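Local coordinates for yeast glycogen phosphorylase (Saccharomyces cerevisiae, PDB 1YGP), which belongs to the carbohydrate phosphorylase family, has the two-domain GT-B type of architecture and carries pyridoxal-5'-phosphate between its domains, at residues A[363-368]-A[398-403]; A[369-374]-A[472-477]; A[479-484]-A[507-512]. One frame throughout, in Å; residues are numbered along the deposited sequence.

Interaction 1. Residues A[363-368]-A[398-403]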
# COMPACT_ATOMS: atom_id res chain seq x y z
N ILE A 363 -13.85 28.04 9.52
CA ILE A 363 -13.19 27.30 8.45
C ILE A 363 -12.41 28.30 7.61
O ILE A 363 -12.99 29.28 7.09
CB ILE A 363 -14.21 26.53 7.53
CG1 ILE A 363 -15.18 25.66 8.35
CG2 ILE A 363 -13.41 25.64 6.56
CD1 ILE A 363 -16.19 24.82 7.52
N GLN A 364 -11.11 28.09 7.44
CA GLN A 364 -10.29 29.01 6.66
C GLN A 364 -10.05 28.50 5.25
O GLN A 364 -9.60 27.36 5.06
CB GLN A 364 -8.96 29.22 7.36
CG GLN A 364 -8.19 30.40 6.80
CD GLN A 364 -8.88 31.74 6.98
OE1 GLN A 364 -9.26 32.14 8.07
NE2 GLN A 364 -9.07 32.53 5.95
N LEU A 365 -10.31 29.28 4.23
CA LEU A 365 -10.11 28.81 2.89
C LEU A 365 -8.74 29.29 2.53
O LEU A 365 -8.50 30.50 2.38
CB LEU A 365 -11.14 29.40 1.95
CG LEU A 365 -12.64 29.28 2.26
CD1 LEU A 365 -13.33 29.49 0.93
CD2 LEU A 365 -13.06 27.92 2.80
N ASN A 366 -7.77 28.38 2.48
CA ASN A 366 -6.45 28.80 2.08
C ASN A 366 -6.46 28.83 0.55
O ASN A 366 -6.35 27.81 -0.12
CB ASN A 366 -5.42 27.83 2.61
CG ASN A 366 -4.01 28.27 2.24
OD1 ASN A 366 -3.70 29.47 2.13
ND2 ASN A 366 -3.10 27.33 2.00
N ASP A 367 -6.71 30.03 0.02
CA ASP A 367 -6.84 30.33 -1.39
C ASP A 367 -8.17 29.86 -1.97
O ASP A 367 -9.02 29.34 -1.25
CB ASP A 367 -5.68 29.70 -2.13
CG ASP A 367 -5.40 30.26 -3.51
OD1 ASP A 367 -5.81 31.39 -3.80
OD2 ASP A 367 -4.75 29.55 -4.28
N THR A 368 -8.49 30.00 -3.25
CA THR A 368 -9.78 29.62 -3.81
C THR A 368 -10.17 28.15 -3.96
O THR A 368 -11.35 27.79 -3.96
CB THR A 368 -9.80 30.38 -5.10
OG1 THR A 368 -10.18 31.69 -4.67
CG2 THR A 368 -10.68 29.82 -6.17
N LYS A 398 -21.15 33.55 8.27
CA LYS A 398 -20.41 33.73 9.48
C LYS A 398 -19.39 32.62 9.73
O LYS A 398 -18.51 32.84 10.56
CB LYS A 398 -21.39 33.83 10.61
CG LYS A 398 -21.96 35.22 10.66
CD LYS A 398 -22.86 35.30 11.88
CE LYS A 398 -24.36 35.13 11.60
NZ LYS A 398 -24.91 36.37 11.07
N THR A 399 -19.40 31.50 9.02
CA THR A 399 -18.46 30.41 9.24
C THR A 399 -17.18 30.57 8.44
O THR A 399 -16.11 30.19 8.90
CB THR A 399 -19.14 29.06 8.88
OG1 THR A 399 -20.32 28.91 9.67
CG2 THR A 399 -18.22 27.87 9.15
N PHE A 400 -17.18 31.13 7.24
CA PHE A 400 -15.98 31.18 6.42
C PHE A 400 -15.15 32.45 6.41
O PHE A 400 -15.62 33.56 6.72
CB PHE A 400 -16.35 30.86 4.98
CG PHE A 400 -16.92 29.46 4.86
CD1 PHE A 400 -16.06 28.36 4.84
CD2 PHE A 400 -18.31 29.27 4.82
CE1 PHE A 400 -16.60 27.08 4.78
CE2 PHE A 400 -18.83 27.99 4.77
CZ PHE A 400 -17.98 26.89 4.75
N ALA A 401 -13.87 32.28 6.09
CA ALA A 401 -12.97 33.38 5.83
C ALA A 401 -12.02 32.90 4.73
O ALA A 401 -11.64 31.72 4.69
CB ALA A 401 -12.16 33.73 7.06
N TYR A 402 -11.58 33.79 3.86
CA TYR A 402 -10.78 33.48 2.69
C TYR A 402 -9.41 34.15 2.70
O TYR A 402 -9.34 35.38 2.84
CB TYR A 402 -11.66 33.91 1.54
CG TYR A 402 -11.04 34.11 0.17
CD1 TYR A 402 -10.36 33.07 -0.45
CD2 TYR A 402 -11.21 35.33 -0.49
CE1 TYR A 402 -9.85 33.23 -1.73
CE2 TYR A 402 -10.69 35.49 -1.79
CZ TYR A 402 -10.02 34.43 -2.39
OH TYR A 402 -9.51 34.55 -3.67
N THR A 403 -8.28 33.45 2.61
CA THR A 403 -7.01 34.13 2.46
C THR A 403 -6.77 34.15 0.96
O THR A 403 -6.94 33.13 0.29
CB THR A 403 -5.88 33.38 3.13
OG1 THR A 403 -6.18 33.37 4.52
CG2 THR A 403 -4.51 33.99 2.79
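Ile363 runs alongside the ring of Phe400 on one face of two neighbouring parallel strands. From its root outward, Ile363 CB meets CD1 and CE1 of Phe400, CG1 touches Thr399 CG2 at 3.8 Å, CG2 rests near Phe400 CE1, and the terminal CD1 reaches the same Phe400 CE1 at 3.6 Å. Leu365 CD2 adds a second contact to the ring, 3.7 Å from Phe400 CD1. Between the strands the backbone bonds run from Ile363 N to Thr399 O, Ala401 N to Ile363 O, Leu365 N to Ala401 O (2.8 Å) and Thr403 N to Leu365 O. Tyr402, with CG anti to its own N (chi1 163°), extends toward the turn after the first strand; Asp367 C lies at its ring edge and Thr368 OG1 makes a weak hydrogen bond to Tyr402 OH, which also bonds Asn404. On the other face Gln364 OE1, 3.5 Å from Ala401 CB, is hydrogen-bonded to Trp873. Strand 361-366, the intervening helices and strand 400-404 make a beta-alpha-beta connection, the Rossmann-like construction of GT-B domains.

Interaction 2. Residues A[369-374]-A[472-477]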
# COMPACT_ATOMS: atom_id res chain seq x y z
N HIS A 369 -9.19 27.27 -4.08
CA HIS A 369 -9.43 25.83 -4.19
C HIS A 369 -10.52 25.27 -3.26
O HIS A 369 -11.26 24.44 -3.79
CB HIS A 369 -8.13 25.08 -3.92
CG HIS A 369 -6.97 25.53 -4.79
ND1 HIS A 369 -6.94 25.57 -6.11
CD2 HIS A 369 -5.74 25.94 -4.33
CE1 HIS A 369 -5.74 25.99 -6.47
NE2 HIS A 369 -5.03 26.20 -5.39
N PRO A 370 -10.76 25.60 -1.99
CA PRO A 370 -11.89 25.05 -1.26
C PRO A 370 -13.16 25.88 -1.27
O PRO A 370 -14.01 25.67 -0.41
CB PRO A 370 -11.35 24.82 0.13
CG PRO A 370 -10.44 26.00 0.29
CD PRO A 370 -9.83 26.23 -1.07
N THR A 371 -13.40 26.78 -2.24
CA THR A 371 -14.60 27.59 -2.23
C THR A 371 -15.86 26.73 -2.34
O THR A 371 -16.88 27.06 -1.74
CB THR A 371 -14.46 28.61 -3.38
OG1 THR A 371 -13.31 29.38 -3.04
CG2 THR A 371 -15.66 29.54 -3.58
N LEU A 372 -15.84 25.55 -2.99
CA LEU A 372 -17.00 24.67 -3.02
C LEU A 372 -17.50 24.28 -1.63
O LEU A 372 -18.69 23.98 -1.50
CB LEU A 372 -16.69 23.39 -3.81
CG LEU A 372 -16.93 23.40 -5.34
CD1 LEU A 372 -16.50 22.10 -5.95
CD2 LEU A 372 -18.40 23.56 -5.64
N ALA A 373 -16.67 24.34 -0.57
CA ALA A 373 -17.12 24.09 0.79
C ALA A 373 -18.25 25.02 1.20
O ALA A 373 -19.14 24.61 1.94
CB ALA A 373 -16.00 24.29 1.77
N ILE A 374 -18.27 26.28 0.72
CA ILE A 374 -19.33 27.26 0.99
C ILE A 374 -20.67 26.74 0.44
O ILE A 374 -21.66 26.52 1.15
CB ILE A 374 -18.91 28.63 0.31
CG1 ILE A 374 -17.87 29.31 1.15
CG2 ILE A 374 -20.08 29.56 0.15
CD1 ILE A 374 -17.01 30.30 0.35
N PHE A 472 -14.94 35.50 -6.43
CA PHE A 472 -16.06 36.34 -6.05
C PHE A 472 -17.08 35.56 -5.20
O PHE A 472 -17.61 36.13 -4.23
CB PHE A 472 -16.75 36.87 -7.28
CG PHE A 472 -15.90 37.81 -8.12
CD1 PHE A 472 -14.57 38.11 -7.79
CD2 PHE A 472 -16.47 38.38 -9.26
CE1 PHE A 472 -13.82 38.96 -8.59
CE2 PHE A 472 -15.72 39.23 -10.05
CZ PHE A 472 -14.40 39.52 -9.72
N LEU A 473 -17.34 34.27 -5.48
CA LEU A 473 -18.18 33.44 -4.64
C LEU A 473 -17.59 33.32 -3.24
O LEU A 473 -18.32 33.31 -2.22
CB LEU A 473 -18.32 32.06 -5.27
CG LEU A 473 -19.05 30.89 -4.57
CD1 LEU A 473 -20.46 31.23 -4.11
CD2 LEU A 473 -19.11 29.77 -5.59
N ALA A 474 -16.25 33.26 -3.16
CA ALA A 474 -15.58 33.17 -1.89
C ALA A 474 -15.72 34.48 -1.14
O ALA A 474 -15.98 34.41 0.06
CB ALA A 474 -14.11 32.87 -2.09
N ILE A 475 -15.63 35.69 -1.75
CA ILE A 475 -15.83 36.96 -1.03
C ILE A 475 -17.26 37.00 -0.49
O ILE A 475 -17.48 37.24 0.69
CB ILE A 475 -15.72 38.24 -1.87
CG1 ILE A 475 -14.57 38.31 -2.85
CG2 ILE A 475 -15.54 39.33 -0.85
CD1 ILE A 475 -13.15 38.21 -2.32
N VAL A 476 -18.24 36.74 -1.36
CA VAL A 476 -19.64 36.73 -0.97
C VAL A 476 -19.97 35.69 0.10
O VAL A 476 -20.88 35.95 0.89
CB VAL A 476 -20.50 36.51 -2.25
CG1 VAL A 476 -21.96 36.34 -1.94
CG2 VAL A 476 -20.40 37.74 -3.11
N GLY A 477 -19.29 34.54 0.19
CA GLY A 477 -19.60 33.56 1.23
C GLY A 477 -18.81 33.69 2.53
O GLY A 477 -19.11 33.00 3.51
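Thr371 reaches helix 470-477 with both branches of its side chain, while Pro370 before it and Ala373 after it pack on helix 322-350. At Thr371 the methyl stands anti to the backbone N (chi1 -62°), and this carries CG2 over to Leu473, 3.8 Å from Leu473 CG and about 4.0 Å from Leu473 CB and CD2, and close to Ala474 N. The hydroxyl branch sits against a methyl, Thr371 OG1 lying 3.7 Å from Ala474 CB, while its hydrogen bond goes back to Thr368 O. One turn later, Ile374 again faces the partner helix, its backbone N bonded to Thr371 O. Its CD1 comes within 3.9 Å of Ala474 CA and lies 4.2 Å from Leu473 O, so this branch meets the helix backbone rather than a side chain. The other branch, Ile374 CG2, lies 4.2 Å from Gly477 CA. With no hydrogen bond linking the two segments, the join between the start of helix 372-384 and helix 470-477 rests on van der Waals contacts between buried side chains and the helix backbone, and the one threonine hydroxyl is satisfied within its own turn.

Interaction 3. Residues A[479-484]-A[507-512]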
# COMPACT_ATOMS: atom_id res chain seq x y z
N HIS A 479 -16.93 35.81 5.94
CA HIS A 479 -17.07 37.03 6.70
C HIS A 479 -15.76 37.80 6.75
O HIS A 479 -15.71 38.84 7.41
CB HIS A 479 -17.51 36.74 8.12
CG HIS A 479 -16.45 36.17 9.04
ND1 HIS A 479 -16.23 34.89 9.26
CD2 HIS A 479 -15.58 36.90 9.82
CE1 HIS A 479 -15.27 34.79 10.15
NE2 HIS A 479 -14.89 36.01 10.48
N LYS A 480 -14.65 37.34 6.19
CA LYS A 480 -13.41 38.10 6.26
C LYS A 480 -12.57 37.69 5.08
O LYS A 480 -12.64 36.50 4.75
CB LYS A 480 -12.68 37.76 7.54
CG LYS A 480 -11.50 38.66 7.85
CD LYS A 480 -11.99 40.04 8.22
CE LYS A 480 -12.84 40.01 9.47
NZ LYS A 480 -13.35 41.35 9.73
N VAL A 481 -11.86 38.57 4.36
CA VAL A 481 -10.91 38.10 3.35
C VAL A 481 -9.59 38.74 3.76
O VAL A 481 -9.58 39.79 4.40
CB VAL A 481 -11.31 38.46 1.84
CG1 VAL A 481 -12.67 39.11 1.84
CG2 VAL A 481 -10.27 39.32 1.14
N ASN A 482 -8.44 38.13 3.49
CA ASN A 482 -7.18 38.73 3.89
C ASN A 482 -6.08 38.51 2.89
O ASN A 482 -6.05 37.50 2.20
CB ASN A 482 -6.68 38.19 5.23
CG ASN A 482 -6.32 36.71 5.28
OD1 ASN A 482 -7.18 35.84 5.42
ND2 ASN A 482 -5.04 36.38 5.16
N GLY A 483 -5.21 39.49 2.74
CA GLY A 483 -4.04 39.31 1.92
C GLY A 483 -2.92 38.80 2.83
O GLY A 483 -3.03 38.79 4.07
N VAL A 484 -1.84 38.38 2.18
CA VAL A 484 -0.64 37.82 2.80
C VAL A 484 0.53 38.74 3.08
O VAL A 484 1.61 38.28 3.47
CB VAL A 484 -0.12 36.65 1.93
CG1 VAL A 484 -1.14 35.51 1.88
CG2 VAL A 484 0.21 37.18 0.53
N SER A 507 -13.63 47.11 6.13
CA SER A 507 -13.59 46.28 7.32
C SER A 507 -13.43 44.78 7.06
O SER A 507 -12.68 44.08 7.73
CB SER A 507 -14.90 46.57 8.09
OG SER A 507 -15.83 47.33 7.30
N LYS A 508 -14.13 44.31 6.02
CA LYS A 508 -14.14 42.90 5.66
C LYS A 508 -12.81 42.42 5.07
O LYS A 508 -12.60 41.22 4.89
CB LYS A 508 -15.26 42.67 4.63
CG LYS A 508 -15.69 41.23 4.43
CD LYS A 508 -16.39 41.17 3.09
CE LYS A 508 -16.89 39.78 2.70
NZ LYS A 508 -18.15 39.42 3.32
N PHE A 509 -11.91 43.33 4.74
CA PHE A 509 -10.70 43.03 4.03
C PHE A 509 -9.58 43.44 4.94
O PHE A 509 -9.35 44.60 5.24
CB PHE A 509 -10.66 43.80 2.73
CG PHE A 509 -11.72 43.37 1.72
CD1 PHE A 509 -13.04 43.82 1.82
CD2 PHE A 509 -11.37 42.53 0.67
CE1 PHE A 509 -13.99 43.43 0.88
CE2 PHE A 509 -12.32 42.14 -0.28
CZ PHE A 509 -13.63 42.59 -0.18
N VAL A 510 -8.88 42.40 5.34
CA VAL A 510 -7.83 42.43 6.33
C VAL A 510 -6.45 42.03 5.76
O VAL A 510 -6.28 41.64 4.58
CB VAL A 510 -8.47 41.50 7.40
CG1 VAL A 510 -7.52 40.59 8.16
CG2 VAL A 510 -9.16 42.46 8.35
N ASN A 511 -5.40 42.18 6.56
CA ASN A 511 -4.09 41.72 6.16
C ASN A 511 -3.45 40.89 7.26
O ASN A 511 -3.55 41.27 8.43
CB ASN A 511 -3.15 42.87 5.89
CG ASN A 511 -1.77 42.30 5.58
OD1 ASN A 511 -0.82 42.40 6.35
ND2 ASN A 511 -1.62 41.57 4.50
N VAL A 512 -2.86 39.74 6.95
CA VAL A 512 -2.02 39.05 7.91
C VAL A 512 -0.82 38.58 7.08
O VAL A 512 -0.90 37.69 6.24
CB VAL A 512 -2.69 37.82 8.54
CG1 VAL A 512 -1.73 37.32 9.60
CG2 VAL A 512 -4.04 38.13 9.19
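Two parallel strands at the end of the large mixed sheet, 478-483 and the outermost 509-511, are joined here by regular backbone bonds and a valine-phenylalanine contact. Val481 N donates to Lys508 O (2.8 Å, 166° at the hydrogen), Val510 N to Val481 O, Gly483 N to Val510 O and Val512 N to Gly483 O (3.0 Å). On the face of Val481 and Phe509, Val481 CG1 sits over one face of the ring, 4.0 Å from the Phe509 centroid, in a CH-pi contact nearer the ring's margin than its centre, while Val481 CG2 approaches Phe509 CD2 at 3.4 Å. Ile475 of helix 470-477 covers both side chains; Asn511 ND2, on this face too, is hydrogen-bonded to Ser489. The other face carries Asn482 CB, 3.9 Å from Val510 CG1, and Lys480, whose chain bends at chi2 (69°) and chi3 to pass CD by Val510 CG2 at 3.7 Å; its NZ then makes a weak hydrogen bond to Ser507 O. Asn482 is held by Thr403 and Tyr868. Main-chain bonds thus fix the strands, Val481 and Phe509 meet helix 470-477 as an apolar pair, and the face of Asn482 and Val510 is mixed in character against helix 861-873.

Overall arrangement
Interactions 1 and 3 are strand pairings in one sheet, and they meet where strand 400-404 lies beside 478-483: Phe400 O with His479 N, and Thr403 OG1 with Asn482 OD1, are probable hydrogen bonds between them. Interaction 2 belongs to the helical layer over that sheet, Ile374 resting on Phe400 and Ile475 on Tyr402. Interactions 1 and 2 are buried; interaction 3, at the sheet's edge strand, is partly exposed and brings in two lysines. Main-chain hydrogen bonding dominates both strand pairs, whereas the helix contact has no hydrogen bond and rests on van der Waals packing. The second segment of interaction 2 is followed almost at once by the first of interaction 3.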